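Local coordinates for periplasmic binding protein/LacI transcriptional regulator (Shewanella sp. ANA-3, PDB 5OCP) that binds alpha- and beta-L-arabinofuranose in the periplasm and probably hands the sugar to its partner ABC transporter for uptake, at residues A[145-150]-A[190-195]. Residues are numbered along the deposited sequence; the frame is centred on the assembly and turned at random.
Sequences AGFNQV and AVWSHN. With AHR (alpha-L-arabinofuranose), chain I; FUB (beta-L-arabinofuranose), chain J.
In the domain of this sugar-binding protein built on the mixed sheet, residues 145-150 of helix 138-151 meet strand 190-193 in an aromatic stack, Phe147 upon Trp192. The phenyl ring lies face-to-face on the five-membered ring of the indole, centroids 3.5 Å apart and planes only 7° from parallel. Phe147 CG sits 3.3 Å from Trp192 NE1, while on the benzo side Phe147 CD2 meets Trp192 CE2 at 3.5 Å. CG stands anti to the backbone N in both residues (chi1 -175° in Phe147); the two side chains thus reach across from helix and strand and run antiparallel, tip beside base, with CZ of the phenyl ending near the CG and CB end of Trp192. CD2 of the His194 imidazole lies against the opposite indole face, toward its rim, and His194 NE2 is hydrogen-bonded to Glu130. In the plane of the indole, a water accepts the proton of Trp192 NE1 at 2.9 Å and lies 2.9 Å from Asn148 OD1, to which it can donate, bridging helix and strand beside the stack. This is helix-on-sheet packing of the periplasmic binding protein fold, with strand 190-193 inside the sheet between strands 126-132 and 218-221, and Leu118 and Ile114 of helix 107-121 touching Phe147 and Trp192 respectively. A leucine in place of Trp192 would probably leave the Phe147 face without its flat partner and the bridging water without its N-H donor. At the strand's end Ser193 OG donates to Asn195 O at 2.7 Å, and Asn195 enters the arabinofuranose pocket, its OD1 capping helix 196-208 at Met198 N. Asn195 ND2 gives a nearly straight bond (177°) to O2 of either sugar anomer, 3.0 Å away, and bonds Phe167 O as well.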
loop_
_atom_site.group_PDB
_atom_site.type_symbol
_atom_site.label_atom_id
_atom_site.label_comp_id
_atom_site.label_asym_id
_atom_site.label_seq_id
_atom_site.Cartn_x
_atom_site.Cartn_y
_atom_site.Cartn_z
ATOM N N ALA A 145 11.519 2.269 -7.461
ATOM C CA ALA A 145 12.870 1.770 -7.554
ATOM C C ALA A 145 12.960 0.357 -8.122
ATOM O O ALA A 145 13.763 0.061 -8.997
ATOM C CB ALA A 145 13.573 1.807 -6.212
ATOM N N GLY A 146 12.118 -0.547 -7.636
ATOM C CA GLY A 146 12.085 -1.880 -8.145
ATOM C C GLY A 146 11.650 -2.018 -9.606
ATOM O O GLY A 146 12.235 -2.768 -10.351
ATOM N N PHE A 147 10.590 -1.334 -9.996
ATOM C CA PHE A 147 10.101 -1.375 -11.389
ATOM C C PHE A 147 11.222 -0.838 -12.327
ATOM O O PHE A 147 11.482 -1.424 -13.386
ATOM C CB PHE A 147 8.840 -0.554 -11.466
ATOM C CG PHE A 147 8.124 -0.570 -12.782
ATOM C CD1 PHE A 147 8.495 0.239 -13.855
ATOM C CD2 PHE A 147 7.032 -1.410 -12.963
ATOM C CE1 PHE A 147 7.735 0.188 -15.048
ATOM C CE2 PHE A 147 6.327 -1.452 -14.099
ATOM C CZ PHE A 147 6.675 -0.680 -15.152
ATOM N N ASN A 148 11.820 0.260 -11.885
ATOM C CA ASN A 148 12.863 0.940 -12.685
ATOM C C ASN A 148 14.046 -0.000 -12.884
ATOM O O ASN A 148 14.612 -0.074 -13.974
ATOM C CB ASN A 148 13.217 2.291 -12.068
ATOM C CG ASN A 148 12.123 3.368 -12.303
ATOM O OD1 ASN A 148 11.248 3.175 -13.103
ATOM N ND2 ASN A 148 12.098 4.410 -11.524
ATOM N N GLN A 149 14.401 -0.766 -11.857
ATOM C CA GLN A 149 15.546 -1.633 -11.913
ATOM C C GLN A 149 15.278 -2.738 -12.971
ATOM O O GLN A 149 16.203 -3.084 -13.763
ATOM C CB GLN A 149 15.816 -2.172 -10.503
ATOM C CG GLN A 149 16.961 -3.123 -10.272
ATOM C CD GLN A 149 17.062 -3.427 -8.772
ATOM O OE1 GLN A 149 16.142 -3.097 -7.976
ATOM N NE2 GLN A 149 18.179 -4.003 -8.372
ATOM N N VAL A 150 14.021 -3.196 -13.117
ATOM C CA VAL A 150 13.715 -4.264 -14.091
ATOM C C VAL A 150 13.698 -3.712 -15.473
ATOM O O VAL A 150 14.337 -4.312 -16.373
ATOM C CB VAL A 150 12.367 -4.919 -13.827
ATOM C CG1 VAL A 150 11.905 -5.796 -14.999
ATOM C CG2 VAL A 150 12.520 -5.711 -12.562
ATOM N N ALA A 190 1.228 0.924 -21.837
ATOM C CA ALA A 190 0.790 0.538 -20.502
ATOM C C ALA A 190 0.769 1.673 -19.516
ATOM O O ALA A 190 1.572 2.591 -19.640
ATOM C CB ALA A 190 1.666 -0.559 -19.927
ATOM N N VAL A 191 -0.072 1.529 -18.495
ATOM C CA VAL A 191 -0.054 2.342 -17.290
ATOM C C VAL A 191 0.474 1.467 -16.128
ATOM O O VAL A 191 0.003 0.344 -15.940
ATOM C CB VAL A 191 -1.450 2.864 -16.942
ATOM C CG1 VAL A 191 -1.504 3.579 -15.556
ATOM C CG2 VAL A 191 -1.909 3.785 -18.048
ATOM N N TRP A 192 1.500 1.972 -15.467
ATOM C CA TRP A 192 2.068 1.423 -14.222
ATOM C C TRP A 192 1.579 2.343 -13.143
ATOM O O TRP A 192 1.997 3.517 -13.010
ATOM C CB TRP A 192 3.591 1.420 -14.384
ATOM C CG TRP A 192 4.452 1.409 -13.135
ATOM C CD1 TRP A 192 5.603 2.074 -12.991
ATOM C CD2 TRP A 192 4.279 0.655 -11.900
ATOM N NE1 TRP A 192 6.147 1.851 -11.767
ATOM C CE2 TRP A 192 5.369 0.964 -11.076
ATOM C CE3 TRP A 192 3.316 -0.251 -11.420
ATOM C CZ2 TRP A 192 5.522 0.432 -9.795
ATOM C CZ3 TRP A 192 3.473 -0.794 -10.138
ATOM C CH2 TRP A 192 4.588 -0.451 -9.353
ATOM N N SER A 193 0.677 1.810 -12.307
ATOM C CA SER A 193 0.125 2.546 -11.233
ATOM C C SER A 193 0.614 2.031 -9.878
ATOM O O SER A 193 0.540 0.813 -9.626
ATOM C CB SER A 193 -1.388 2.455 -11.266
ATOM O OG SER A 193 -1.920 3.146 -10.160
ATOM N N HIS A 194 1.087 2.932 -9.005
ATOM C CA HIS A 194 1.594 2.449 -7.735
ATOM C C HIS A 194 0.506 1.834 -6.854
ATOM O O HIS A 194 0.864 1.118 -5.925
ATOM C CB HIS A 194 2.349 3.536 -6.989
ATOM C CG HIS A 194 3.627 3.965 -7.652
ATOM N ND1 HIS A 194 4.481 4.853 -7.033
ATOM C CD2 HIS A 194 4.160 3.710 -8.865
ATOM C CE1 HIS A 194 5.521 5.088 -7.829
ATOM N NE2 HIS A 194 5.414 4.322 -8.896
ATOM N N ASN A 195 -0.787 2.069 -7.093
ATOM C CA ASN A 195 -1.811 1.357 -6.413
ATOM C C ASN A 195 -3.049 1.144 -7.243
ATOM O O ASN A 195 -3.266 1.806 -8.277
ATOM C CB ASN A 195 -2.172 1.916 -5.034
ATOM C CG ASN A 195 -3.067 3.141 -5.068
ATOM O OD1 ASN A 195 -3.189 3.831 -6.111
ATOM N ND2 ASN A 195 -3.672 3.458 -3.901
HETATM O O5 AHR I . 1.500 1.759 2.015
HETATM C C5 AHR I . 0.676 0.957 1.226
HETATM C C4 AHR I . 0.031 1.783 0.128
HETATM O O4 AHR I . -0.633 2.905 0.659
HETATM C C3 AHR I . -0.991 0.961 -0.680
HETATM O O3 AHR I . -0.314 0.265 -1.675
HETATM C C2 AHR I . -1.907 2.084 -1.138
HETATM O O2 AHR I . -3.191 1.703 -1.538
HETATM C C1 AHR I . -1.973 2.890 0.146
HETATM O O1 AHR I . -2.351 4.138 -0.143
HETATM O O5 FUB J . 1.500 1.758 2.014
HETATM C C5 FUB J . 0.671 0.961 1.225
HETATM C C4 FUB J . 0.022 1.791 0.130
HETATM O O4 FUB J . -0.630 2.925 0.648
HETATM C C3 FUB J . -1.004 0.977 -0.675
HETATM O O3 FUB J . -0.321 0.265 -1.661
HETATM C C2 FUB J . -1.888 2.102 -1.200
HETATM O O2 FUB J . -3.193 1.704 -1.549
HETATM C C1 FUB J . -1.809 3.194 -0.133
HETATM O O1 FUB J . -2.854 3.019 0.691
HETATM O O HOH W 1 8.691 3.182 -11.676
#